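STAS/SEC14 domain-containing protein (Shewanella loihica PV-4, PDB 2Q3L) is of unknown function but has a SpoIIAA-like (STAS/SEC14) fold and may associate with membranes and bind a ligand. Local coordinates at residues A[23-28]-A[57-62]; A[28-33]-A[64-69]; A[53-58]-A[85-90]. All blocks are in the same frame, centred on the assembly; numbering follows the deposited sequence.

Interaction 1 (A[23-28]-A[57-62])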
ATOM      1  N   ALA A  23      15.460  15.354  -8.366  1.00 48.12           N
ATOM      2  CA  ALA A  23      14.858  15.605  -7.061  1.00 48.71           C
ATOM      3  C   ALA A  23      13.690  14.706  -6.829  1.00 47.64           C
ATOM      4  O   ALA A  23      12.850  14.507  -7.725  1.00 49.64           O
ATOM      5  CB  ALA A  23      14.402  17.069  -6.940  1.00 49.17           C
ATOM      6  N   PHE A  24      13.642  14.168  -5.619  1.00 49.07           N
ATOM      7  CA  PHE A  24      12.543  13.337  -5.167  1.00 49.07           C
ATOM      8  C   PHE A  24      12.055  13.889  -3.855  1.00 48.79           C
ATOM      9  O   PHE A  24      12.825  14.435  -3.054  1.00 49.30           O
ATOM     10  CB  PHE A  24      12.994  11.911  -4.863  1.00 49.72           C
ATOM     11  CG  PHE A  24      13.638  11.208  -6.011  1.00 51.33           C
ATOM     12  CD1 PHE A  24      14.964  11.406  -6.282  1.00 49.32           C
ATOM     13  CD2 PHE A  24      12.914  10.293  -6.776  1.00 50.21           C
ATOM     14  CE1 PHE A  24      15.562  10.750  -7.327  1.00 52.48           C
ATOM     15  CE2 PHE A  24      13.503   9.615  -7.826  1.00 56.85           C
ATOM     16  CZ  PHE A  24      14.830   9.848  -8.102  1.00 56.70           C
ATOM     17  N   LYS A  25      10.770  13.706  -3.617  1.00 50.40           N
ATOM     18  CA  LYS A  25      10.177  14.049  -2.350  1.00 51.20           C
ATOM     19  C   LYS A  25       9.173  12.951  -2.075  1.00 50.37           C
ATOM     20  O   LYS A  25       8.172  12.820  -2.786  1.00 52.20           O
ATOM     21  CB  LYS A  25       9.509  15.425  -2.319  1.00 52.35           C
ATOM     22  CG  LYS A  25       8.987  15.699  -0.914  1.00 49.89           C
ATOM     23  CD  LYS A  25       8.233  16.962  -0.752  1.00 55.69           C
ATOM     24  CE  LYS A  25       7.941  17.127   0.761  1.00 53.55           C
ATOM     25  NZ  LYS A  25       7.192  18.321   1.025  1.00 58.71           N
ATOM     26  N   ALA A  26       9.464  12.177  -1.035  1.00 49.46           N
ATOM     27  CA  ALA A  26       8.677  11.032  -0.632  1.00 49.55           C
ATOM     28  C   ALA A  26       7.806  11.422   0.570  1.00 52.45           C
ATOM     29  O   ALA A  26       8.309  11.884   1.603  1.00 49.59           O
ATOM     30  CB  ALA A  26       9.592   9.916  -0.280  1.00 49.60           C
ATOM     31  N   VAL A  27       6.496  11.225   0.420  1.00 51.75           N
ATOM     32  CA  VAL A  27       5.532  11.648   1.432  1.00 51.40           C
ATOM     33  C   VAL A  27       4.589  10.542   1.886  1.00 50.11           C
ATOM     34  O   VAL A  27       4.029   9.821   1.084  1.00 50.99           O
ATOM     35  CB  VAL A  27       4.660  12.782   0.865  1.00 50.69           C
ATOM     36  CG1 VAL A  27       3.636  13.230   1.891  1.00 52.67           C
ATOM     37  CG2 VAL A  27       5.543  13.948   0.410  1.00 55.90           C
ATOM     38  N   GLY A  28       4.404  10.436   3.189  1.00 50.77           N
ATOM     39  CA  GLY A  28       3.457   9.481   3.763  1.00 48.79           C
ATOM     40  C   GLY A  28       3.936   8.058   3.689  1.00 47.57           C
ATOM     41  O   GLY A  28       5.120   7.811   3.800  1.00 42.79           O
ATOM     42  N   LEU A  57      18.762  14.422  -5.013  1.00 46.29           N
ATOM     43  CA  LEU A  57      18.300  14.849  -3.701  1.00 45.36           C
ATOM     44  C   LEU A  57      17.012  14.101  -3.407  1.00 46.23           C
ATOM     45  O   LEU A  57      16.120  14.051  -4.263  1.00 45.20           O
ATOM     46  CB  LEU A  57      18.034  16.361  -3.674  1.00 48.34           C
ATOM     47  CG  LEU A  57      17.513  17.017  -2.365  1.00 47.17           C
ATOM     48  CD1 LEU A  57      17.962  18.407  -2.202  1.00 52.29           C
ATOM     49  CD2 LEU A  57      16.014  17.000  -2.309  1.00 59.36           C
ATOM     50  N   ILE A  58      16.893  13.541  -2.202  1.00 47.95           N
ATOM     51  CA  ILE A  58      15.671  12.815  -1.791  1.00 47.70           C
ATOM     52  C   ILE A  58      15.257  13.410  -0.458  1.00 48.63           C
ATOM     53  O   ILE A  58      16.002  13.302   0.521  1.00 47.63           O
ATOM     54  CB  ILE A  58      15.885  11.292  -1.633  1.00 48.15           C
ATOM     55  CG1 ILE A  58      16.599  10.715  -2.861  1.00 48.40           C
ATOM     56  CG2 ILE A  58      14.551  10.563  -1.369  1.00 46.09           C
ATOM     57  CD1 ILE A  58      16.904   9.276  -2.750  1.00 51.47           C
ATOM     58  N   ASP A  59      14.122  14.112  -0.471  1.00 46.97           N
ATOM     59  CA  ASP A  59      13.546  14.742   0.717  1.00 48.67           C
ATOM     60  C   ASP A  59      12.598  13.689   1.327  1.00 49.03           C
ATOM     61  O   ASP A  59      11.598  13.267   0.717  1.00 42.99           O
ATOM     62  CB  ASP A  59      12.855  16.069   0.328  1.00 46.77           C
ATOM     63  CG  ASP A  59      12.114  16.747   1.504  1.00 55.79           C
ATOM     64  OD1 ASP A  59      11.837  16.101   2.528  1.00 54.85           O
ATOM     65  OD2 ASP A  59      11.755  17.936   1.379  1.00 58.77           O
ATOM     66  N   ILE A  60      12.996  13.210   2.499  1.00 50.10           N
ATOM     67  CA  ILE A  60      12.210  12.274   3.269  1.00 51.03           C
ATOM     68  C   ILE A  60      11.657  12.921   4.544  1.00 51.85           C
ATOM     69  O   ILE A  60      11.243  12.203   5.453  1.00 50.50           O
ATOM     70  CB  ILE A  60      13.025  10.982   3.623  1.00 51.38           C
ATOM     71  CG1 ILE A  60      14.223  11.280   4.544  1.00 50.72           C
ATOM     72  CG2 ILE A  60      13.502  10.301   2.335  1.00 52.12           C
ATOM     73  CD1 ILE A  60      14.979  10.001   4.969  1.00 48.45           C
ATOM     74  N   THR A  61      11.607  14.255   4.593  1.00 51.79           N
ATOM     75  CA  THR A  61      11.111  14.960   5.776  1.00 53.51           C
ATOM     76  C   THR A  61       9.644  14.612   6.139  1.00 55.13           C
ATOM     77  O   THR A  61       9.258  14.670   7.315  1.00 54.99           O
ATOM     78  CB  THR A  61      11.210  16.514   5.647  1.00 52.32           C
ATOM     79  OG1 THR A  61      10.425  16.982   4.524  1.00 48.27           O
ATOM     80  CG2 THR A  61      12.656  16.971   5.500  1.00 54.54           C
ATOM     81  N   GLU A  62       8.833  14.272   5.138  1.00 55.76           N
ATOM     82  CA  GLU A  62       7.417  13.961   5.364  1.00 55.44           C
ATOM     83  C   GLU A  62       7.099  12.493   5.037  1.00 55.33           C
ATOM     84  O   GLU A  62       5.943  12.129   4.839  1.00 53.83           O
ATOM     85  CB  GLU A  62       6.556  14.913   4.536  1.00 56.48           C
ATOM     86  CG  GLU A  62       6.645  16.371   4.947  1.00 53.87           C
ATOM     87  CD  GLU A  62       5.994  17.279   3.912  1.00 67.16           C
ATOM     88  OE1 GLU A  62       5.168  16.783   3.118  1.00 74.29           O
ATOM     89  OE2 GLU A  62       6.313  18.491   3.875  1.00 84.85           O
TER
HETATM   90  O   HOH W   1       9.408  14.144   2.281  1.00 38.29           O
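Both the backbone N and the O of Phe24 are bonded to segment 57-62: Phe24 N donates to Leu57 O at 2.8 Å, and Phe24 O receives Asp59 N at 2.9 Å in a nearly straight bond (176°). Ala26 N then reaches Asp59 O, continuing the parallel pairing; the axes of strand segments 23-27 and 57-60 lie 17° apart. On one face, the Phe24 ring lies alongside Ile58, with Phe24 CD1 3.9 Å from Ile58 CG1, while Leu57 O approaches the ring edge in its plane. The other face is mixed: beside Ala23, Leu57 and Val27 it carries the charged Lys25, Asp59 and Glu62. Lys25, fully extended with CG anti to the backbone N (chi1 -177°), carries its ammonium past Asp59 to Glu62, where Lys25 NZ and Glu62 OE2 form a salt bridge at 3.0 Å, weak as a hydrogen bond.

Beyond Asp59 the pairing opens. Asp59 OD1 takes up Thr61 N (2.8 Å) in an Asx turn and also accepts from Thr61 OG1, and a water joins Ala26 O to Glu62 N. Farther out, Ala23, Lys25 and Val27 bond to strand 7-16, and Val27 packs on Met2 of the second subunit. Direct pairing is thus interrupted by the Asx turn and its water and returns where Gly28 N meets Glu62 O at 2.8 Å, with Asp59 probably kept ionised by its donors and the nearby Lys25 ammonium.

Interaction 2 (A[28-33]-A[64-69])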
ATOM      1  N   GLY A  28       4.404  10.436   3.189  1.00 50.77           N
ATOM      2  CA  GLY A  28       3.457   9.481   3.763  1.00 48.79           C
ATOM      3  C   GLY A  28       3.936   8.058   3.689  1.00 47.57           C
ATOM      4  O   GLY A  28       5.120   7.811   3.800  1.00 42.79           O
ATOM      5  N   LYS A  29       2.992   7.132   3.495  1.00 49.16           N
ATOM      6  CA  LYS A  29       3.262   5.698   3.428  1.00 46.77           C
ATOM      7  C   LYS A  29       3.191   5.295   1.956  1.00 46.75           C
ATOM      8  O   LYS A  29       2.130   5.252   1.363  1.00 44.55           O
ATOM      9  CB  LYS A  29       2.225   4.961   4.289  1.00 49.49           C
ATOM     10  CG  LYS A  29       2.383   3.432   4.337  1.00 57.69           C
ATOM     11  CD  LYS A  29       3.655   2.960   4.984  1.00 59.94           C
ATOM     12  CE  LYS A  29       3.483   1.535   5.517  1.00 60.75           C
ATOM     13  NZ  LYS A  29       4.762   0.894   5.858  1.00 65.27           N
ATOM     14  N   LEU A  30       4.356   5.006   1.378  1.00 49.48           N
ATOM     15  CA  LEU A  30       4.494   4.732  -0.048  1.00 47.10           C
ATOM     16  C   LEU A  30       3.955   3.357  -0.389  1.00 46.42           C
ATOM     17  O   LEU A  30       4.124   2.407   0.394  1.00 49.01           O
ATOM     18  CB  LEU A  30       5.969   4.827  -0.474  1.00 43.73           C
ATOM     19  CG  LEU A  30       6.677   6.132  -0.089  1.00 41.57           C
ATOM     20  CD1 LEU A  30       8.091   6.139  -0.740  1.00 46.00           C
ATOM     21  CD2 LEU A  30       5.942   7.348  -0.541  1.00 44.64           C
ATOM     22  N   THR A  31       3.285   3.289  -1.542  1.00 42.36           N
ATOM     23  CA  THR A  31       2.696   2.080  -2.048  1.00 45.52           C
ATOM     24  C   THR A  31       3.378   1.716  -3.356  1.00 46.33           C
ATOM     25  O   THR A  31       4.137   2.501  -3.921  1.00 46.40           O
ATOM     26  CB  THR A  31       1.212   2.264  -2.355  1.00 44.51           C
ATOM     27  OG1 THR A  31       1.093   3.279  -3.341  1.00 45.67           O
ATOM     28  CG2 THR A  31       0.404   2.678  -1.092  1.00 45.25           C
ATOM     29  N   HIS A  32       3.128   0.494  -3.789  1.00 44.37           N
ATOM     30  CA  HIS A  32       3.606   0.010  -5.048  1.00 47.18           C
ATOM     31  C   HIS A  32       3.092   0.863  -6.245  1.00 47.11           C
ATOM     32  O   HIS A  32       3.810   1.111  -7.224  1.00 49.39           O
ATOM     33  CB  HIS A  32       3.153  -1.437  -5.174  1.00 45.52           C
ATOM     34  CG  HIS A  32       3.310  -1.996  -6.545  1.00 52.34           C
ATOM     35  ND1 HIS A  32       4.550  -2.209  -7.124  1.00 44.19           N
ATOM     36  CD2 HIS A  32       2.391  -2.415  -7.447  1.00 47.22           C
ATOM     37  CE1 HIS A  32       4.381  -2.727  -8.325  1.00 48.67           C
ATOM     38  NE2 HIS A  32       3.089  -2.884  -8.541  1.00 46.08           N
ATOM     39  N   GLU A  33       1.855   1.328  -6.136  1.00 48.71           N
ATOM     40  CA  GLU A  33       1.244   2.186  -7.129  1.00 50.13           C
ATOM     41  C   GLU A  33       2.038   3.490  -7.221  1.00 48.73           C
ATOM     42  O   GLU A  33       2.189   4.006  -8.302  1.00 52.46           O
ATOM     43  CB  GLU A  33      -0.220   2.453  -6.820  1.00 48.16           C
ATOM     44  CG  GLU A  33      -1.132   1.197  -6.929  1.00 53.22           C
ATOM     45  CD  GLU A  33      -0.847   0.030  -5.895  1.00 67.40           C
ATOM     46  OE1 GLU A  33      -0.426   0.294  -4.727  1.00 60.36           O
ATOM     47  OE2 GLU A  33      -1.075  -1.166  -6.257  1.00 73.26           O
ATOM     48  N   ASP A  64       6.612   8.697   6.002  1.00 55.00           N
ATOM     49  CA  ASP A  64       6.246   7.843   7.121  1.00 54.53           C
ATOM     50  C   ASP A  64       6.899   6.467   6.907  1.00 54.00           C
ATOM     51  O   ASP A  64       7.498   5.934   7.801  1.00 57.18           O
ATOM     52  CB  ASP A  64       4.724   7.725   7.254  1.00 55.74           C
ATOM     53  CG  ASP A  64       4.024   9.084   7.563  1.00 63.33           C
ATOM     54  OD1 ASP A  64       4.644   9.997   8.177  1.00 58.75           O
ATOM     55  OD2 ASP A  64       2.815   9.220   7.229  1.00 70.28           O
ATOM     56  N   GLY A  65       6.823   5.901   5.712  1.00 51.73           N
ATOM     57  CA  GLY A  65       7.424   4.582   5.469  1.00 49.22           C
ATOM     58  C   GLY A  65       7.062   4.005   4.116  1.00 47.53           C
ATOM     59  O   GLY A  65       6.490   4.678   3.278  1.00 47.44           O
ATOM     60  N   LEU A  66       7.428   2.748   3.904  1.00 48.99           N
ATOM     61  CA  LEU A  66       7.133   2.045   2.664  1.00 49.13           C
ATOM     62  C   LEU A  66       6.304   0.795   2.929  1.00 45.92           C
ATOM     63  O   LEU A  66       6.588   0.085   3.866  1.00 46.66           O
ATOM     64  CB  LEU A  66       8.423   1.620   1.958  1.00 47.28           C
ATOM     65  CG  LEU A  66       9.215   2.652   1.137  1.00 52.48           C
ATOM     66  CD1 LEU A  66       9.835   3.718   2.003  1.00 58.37           C
ATOM     67  CD2 LEU A  66      10.271   1.956   0.364  1.00 52.25           C
ATOM     68  N   SER A  67       5.334   0.494   2.082  1.00 45.11           N
ATOM     69  CA  SER A  67       4.648  -0.790   2.186  1.00 47.56           C
ATOM     70  C   SER A  67       5.682  -1.851   1.858  1.00 48.22           C
ATOM     71  O   SER A  67       6.780  -1.543   1.369  1.00 48.31           O
ATOM     72  CB  SER A  67       3.495  -0.922   1.194  1.00 51.02           C
ATOM     73  OG  SER A  67       3.951  -1.008  -0.176  1.00 48.96           O
ATOM     74  N   LEU A  68       5.317  -3.098   2.097  1.00 46.16           N
ATOM     75  CA  LEU A  68       6.213  -4.212   1.852  1.00 47.82           C
ATOM     76  C   LEU A  68       6.548  -4.286   0.370  1.00 48.70           C
ATOM     77  O   LEU A  68       7.731  -4.381  -0.019  1.00 49.07           O
ATOM     78  CB  LEU A  68       5.561  -5.516   2.354  1.00 48.89           C
ATOM     79  CG  LEU A  68       6.265  -6.856   2.113  1.00 55.65           C
ATOM     80  CD1 LEU A  68       7.696  -6.844   2.644  1.00 63.72           C
ATOM     81  CD2 LEU A  68       5.437  -7.993   2.715  1.00 56.00           C
ATOM     82  N   HIS A  69       5.507  -4.228  -0.464  1.00 45.14           N
ATOM     83  CA  HIS A  69       5.696  -4.272  -1.910  1.00 45.14           C
ATOM     84  C   HIS A  69       6.551  -3.072  -2.363  1.00 45.31           C
ATOM     85  O   HIS A  69       7.443  -3.241  -3.180  1.00 48.69           O
ATOM     86  CB  HIS A  69       4.344  -4.284  -2.617  1.00 44.08           C
ATOM     87  CG  HIS A  69       4.377  -4.728  -4.046  1.00 48.74           C
ATOM     88  ND1 HIS A  69       3.222  -5.062  -4.736  1.00 44.11           N
ATOM     89  CD2 HIS A  69       5.408  -4.957  -4.902  1.00 45.27           C
ATOM     90  CE1 HIS A  69       3.547  -5.460  -5.955  1.00 43.43           C
ATOM     91  NE2 HIS A  69       4.863  -5.426  -6.072  1.00 51.11           N
TER
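His32 and His69 lie flat on each other in an offset stack, ring centroids 3.7 Å apart and planes only 4° from parallel. His69 CE1 sits above the centre of the His32 ring, whereas His32 ND1 lies over the His69 face nearer its rim; His32 CB adds a CH-pi contact to the same face. Both imidazoles leave their helix starts with CG anti to the backbone N (chi1 167° in His32, -163° in His69), which brings the two rings together between the first turns of helices 32-45 and 68-81. The facing nitrogens, His32 ND1 and His69 NE2, are not hydrogen-bonded; His32 ND1 is instead bonded to Asp73.

Behind the stack, the backbones pair closely as parallel strands. Leu30 N donates to Gly65 O at 2.9 Å and Leu30 O receives Ser67 N at 2.8 Å, while Ser67 OG caps its helix at Ala70 N. Leu30 and Leu66 rest side by side against Tyr35. Gly28 O accepts both Asp64 N (2.8 Å) and Gly65 N (3.2 Å), which arrive from one face of its carbonyl plane.

Toward solvent the contact is looser: Asp64 is exposed, and the Lys29 chain bends at its second torsion to bring Lys29 NZ to Leu66 O at 2.8 Å, a weak bond. Lys29 also packs on Glu33 of the second subunit. The Asp73 bond probably limits rotation of the His32 ring and helps keep it flat on His69; the two helix starts thus meet by stacking, not by a bond between imidazoles.

Interaction 3 (A[53-58]-A[85-90])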
ATOM      1  N   GLU A  53      27.065   9.332 -13.152  1.00 55.89           N
ATOM      2  CA  GLU A  53      26.968  10.758 -13.495  1.00 57.68           C
ATOM      3  C   GLU A  53      25.903  11.528 -12.807  1.00 56.79           C
ATOM      4  O   GLU A  53      25.930  12.745 -12.788  1.00 58.20           O
ATOM      5  CB  GLU A  53      26.574  10.877 -14.973  1.00 55.71           C
ATOM      6  CG  GLU A  53      27.519  10.218 -15.908  1.00 63.50           C
ATOM      7  CD  GLU A  53      28.860  10.917 -16.024  1.00 59.67           C
ATOM      8  OE1 GLU A  53      29.135  11.893 -15.267  1.00 68.75           O
ATOM      9  OE2 GLU A  53      29.636  10.464 -16.892  1.00 62.99           O
ATOM     10  N   ILE A  54      24.947  10.823 -12.271  1.00 54.71           N
ATOM     11  CA  ILE A  54      23.793  11.462 -11.731  1.00 57.60           C
ATOM     12  C   ILE A  54      23.954  11.851 -10.280  1.00 53.34           C
ATOM     13  O   ILE A  54      24.518  11.113  -9.471  1.00 54.19           O
ATOM     14  CB  ILE A  54      22.587  10.533 -11.914  1.00 58.36           C
ATOM     15  CG1 ILE A  54      22.494  10.168 -13.383  1.00 65.66           C
ATOM     16  CG2 ILE A  54      21.296  11.183 -11.395  1.00 66.79           C
ATOM     17  CD1 ILE A  54      21.447   9.197 -13.659  1.00 73.87           C
ATOM     18  N   VAL A  55      23.431  13.021  -9.952  1.00 49.11           N
ATOM     19  CA  VAL A  55      23.402  13.438  -8.583  1.00 48.68           C
ATOM     20  C   VAL A  55      21.940  13.647  -8.242  1.00 48.61           C
ATOM     21  O   VAL A  55      21.221  14.256  -8.999  1.00 49.20           O
ATOM     22  CB  VAL A  55      24.301  14.687  -8.302  1.00 49.97           C
ATOM     23  CG1 VAL A  55      25.748  14.384  -8.707  1.00 47.80           C
ATOM     24  CG2 VAL A  55      23.808  15.968  -8.996  1.00 50.62           C
ATOM     25  N   ALA A  56      21.496  13.127  -7.108  1.00 47.37           N
ATOM     26  CA  ALA A  56      20.096  13.297  -6.669  1.00 49.25           C
ATOM     27  C   ALA A  56      19.915  13.807  -5.236  1.00 47.74           C
ATOM     28  O   ALA A  56      20.809  13.669  -4.381  1.00 49.32           O
ATOM     29  CB  ALA A  56      19.356  11.958  -6.802  1.00 48.71           C
ATOM     30  N   LEU A  57      18.762  14.422  -5.013  1.00 46.29           N
ATOM     31  CA  LEU A  57      18.300  14.849  -3.701  1.00 45.36           C
ATOM     32  C   LEU A  57      17.012  14.101  -3.407  1.00 46.23           C
ATOM     33  O   LEU A  57      16.120  14.051  -4.263  1.00 45.20           O
ATOM     34  CB  LEU A  57      18.034  16.361  -3.674  1.00 48.34           C
ATOM     35  CG  LEU A  57      17.513  17.017  -2.365  1.00 47.17           C
ATOM     36  CD1 LEU A  57      17.962  18.407  -2.202  1.00 52.29           C
ATOM     37  CD2 LEU A  57      16.014  17.000  -2.309  1.00 59.36           C
ATOM     38  N   ILE A  58      16.893  13.541  -2.202  1.00 47.95           N
ATOM     39  CA  ILE A  58      15.671  12.815  -1.791  1.00 47.70           C
ATOM     40  C   ILE A  58      15.257  13.410  -0.458  1.00 48.63           C
ATOM     41  O   ILE A  58      16.002  13.302   0.521  1.00 47.63           O
ATOM     42  CB  ILE A  58      15.885  11.292  -1.633  1.00 48.15           C
ATOM     43  CG1 ILE A  58      16.599  10.715  -2.861  1.00 48.40           C
ATOM     44  CG2 ILE A  58      14.551  10.563  -1.369  1.00 46.09           C
ATOM     45  CD1 ILE A  58      16.904   9.276  -2.750  1.00 51.47           C
ATOM     46  N   PHE A  85      24.201   6.672 -10.201  1.00 51.89           N
ATOM     47  CA  PHE A  85      24.249   7.814  -9.256  1.00 50.07           C
ATOM     48  C   PHE A  85      25.592   7.873  -8.547  1.00 49.50           C
ATOM     49  O   PHE A  85      25.977   6.876  -7.896  1.00 50.04           O
ATOM     50  CB  PHE A  85      23.172   7.647  -8.187  1.00 50.30           C
ATOM     51  CG  PHE A  85      21.798   7.760  -8.728  1.00 52.80           C
ATOM     52  CD1 PHE A  85      21.254   6.746  -9.443  1.00 50.84           C
ATOM     53  CD2 PHE A  85      21.056   8.909  -8.543  1.00 65.87           C
ATOM     54  CE1 PHE A  85      19.989   6.863  -9.988  1.00 55.22           C
ATOM     55  CE2 PHE A  85      19.788   9.010  -9.071  1.00 65.73           C
ATOM     56  CZ  PHE A  85      19.280   7.993  -9.805  1.00 56.03           C
ATOM     57  N   LYS A  86      26.303   9.012  -8.668  1.00 46.64           N
ATOM     58  CA  LYS A  86      27.568   9.208  -7.943  1.00 46.28           C
ATOM     59  C   LYS A  86      27.351   9.782  -6.564  1.00 44.88           C
ATOM     60  O   LYS A  86      28.100   9.464  -5.658  1.00 48.29           O
ATOM     61  CB  LYS A  86      28.571  10.096  -8.685  1.00 46.54           C
ATOM     62  CG  LYS A  86      28.112  11.440  -9.104  1.00 50.76           C
ATOM     63  CD  LYS A  86      29.257  12.095  -9.899  1.00 49.74           C
ATOM     64  CE  LYS A  86      28.807  13.357 -10.557  1.00 51.83           C
ATOM     65  NZ  LYS A  86      29.964  13.975 -11.283  1.00 53.38           N
ATOM     66  N   ARG A  87      26.365  10.675  -6.413  1.00 47.38           N
ATOM     67  CA  ARG A  87      26.046  11.242  -5.102  1.00 46.79           C
ATOM     68  C   ARG A  87      24.572  11.349  -4.906  1.00 46.41           C
ATOM     69  O   ARG A  87      23.852  11.719  -5.817  1.00 49.09           O
ATOM     70  CB  ARG A  87      26.659  12.640  -4.877  1.00 46.19           C
ATOM     71  CG  ARG A  87      28.167  12.687  -4.901  1.00 44.95           C
ATOM     72  CD  ARG A  87      28.689  14.089  -4.466  1.00 49.63           C
ATOM     73  NE  ARG A  87      28.478  15.069  -5.535  1.00 52.59           N
ATOM     74  CZ  ARG A  87      29.287  15.208  -6.592  1.00 56.21           C
ATOM     75  NH1 ARG A  87      30.356  14.444  -6.716  1.00 56.78           N
ATOM     76  NH2 ARG A  87      29.033  16.116  -7.538  1.00 49.56           N
ATOM     77  N   VAL A  88      24.147  11.044  -3.687  1.00 46.43           N
ATOM     78  CA  VAL A  88      22.773  11.197  -3.259  1.00 47.03           C
ATOM     79  C   VAL A  88      22.705  11.906  -1.884  1.00 47.07           C
ATOM     80  O   VAL A  88      23.228  11.432  -0.869  1.00 46.92           O
ATOM     81  CB  VAL A  88      22.034   9.846  -3.216  1.00 45.05           C
ATOM     82  CG1 VAL A  88      20.544  10.068  -2.981  1.00 47.15           C
ATOM     83  CG2 VAL A  88      22.245   9.113  -4.531  1.00 50.95           C
ATOM     84  N   ALA A  89      22.038  13.046  -1.876  1.00 48.64           N
ATOM     85  CA  ALA A  89      21.810  13.825  -0.661  1.00 48.47           C
ATOM     86  C   ALA A  89      20.459  13.452  -0.078  1.00 48.23           C
ATOM     87  O   ALA A  89      19.478  13.560  -0.762  1.00 47.42           O
ATOM     88  CB  ALA A  89      21.795  15.302  -0.984  1.00 49.65           C
ATOM     89  N   ILE A  90      20.424  13.044   1.191  1.00 48.06           N
ATOM     90  CA  ILE A  90      19.181  12.774   1.864  1.00 50.28           C
ATOM     91  C   ILE A  90      18.831  13.924   2.794  1.00 48.36           C
ATOM     92  O   ILE A  90      19.614  14.290   3.617  1.00 50.89           O
ATOM     93  CB  ILE A  90      19.268  11.508   2.706  1.00 50.11           C
ATOM     94  CG1 ILE A  90      19.745  10.323   1.838  1.00 49.64           C
ATOM     95  CG2 ILE A  90      17.933  11.207   3.349  1.00 51.28           C
ATOM     96  CD1 ILE A  90      18.887  10.027   0.677  1.00 44.30           C
TER
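Ile54 and Phe85 carry much of the apolar side of this contact. Phe85 turns one ring face to Ile54, whose CB makes a CH-pi contact 4.3 Å from the ring centroid, and Ile54 CG2 comes within 3.5 Å of Phe85 CE2. Ala56 CB meets the same ring at its edge, 3.7 Å from Phe85 CE2. Farther along this face, Ile58 CD1 touches Val88 CG1 at 3.7 Å, and Ile90 bends its CD1 back onto Ile58 (chi2 -59°). Val88 and Ile90 continue the packing to Phe112 and Phe114 of strand 111-115.

The backbone bonds are those of parallel strands interrupted by a beta bulge, where the register slips by one residue between Ile54 and Val55. Ile54 O accepts Lys86 N at 2.9 Å with a bent geometry (143°). Past the bulge, regular pairing resumes: Ala56 N donates to Arg87 O, Ala56 O accepts Ala89 N, and Ile58 N reaches Ala89 O.

Charged residues contribute mostly through their carbon chains and flat surfaces. Lys86 CE lies 3.7 Å from Val55 CG1, which also sits over one face of the Arg87 guanidinium, 3.9 Å from Arg87 NH2. Arg87 NE is bonded to Leu125 O of helix 118-125. One face of the strand pair is thus wholly apolar; the other mixes Val55, Leu57 and Ala89 with the Arg87 guanidinium, which the bond to Leu125 O probably helps hold against Val55.

All three interactions use strand 54-66. Interactions 1 and 2 join it to strand 19-30, interaction 2 continuing into the starts of helices 32-45 and 68-81, and interaction 3 joins it to strand 85-91 on its other edge. Interactions 1 and 2 belong to the beta-alpha-beta unit closed over helix 32-45, interaction 3 to the next, over helix 68-81. The centres of interactions 1 and 2 are about 13 Å apart, as are those of 1 and 3; the centres of interactions 2 and 3 are about 21 Å apart, on opposite sides of the chain's centre. Successive crossovers thus build the parallel part of the mixed sheet, to which strand 7-16 adds an antiparallel edge; interactions 1 and 2 also meet the second subunit.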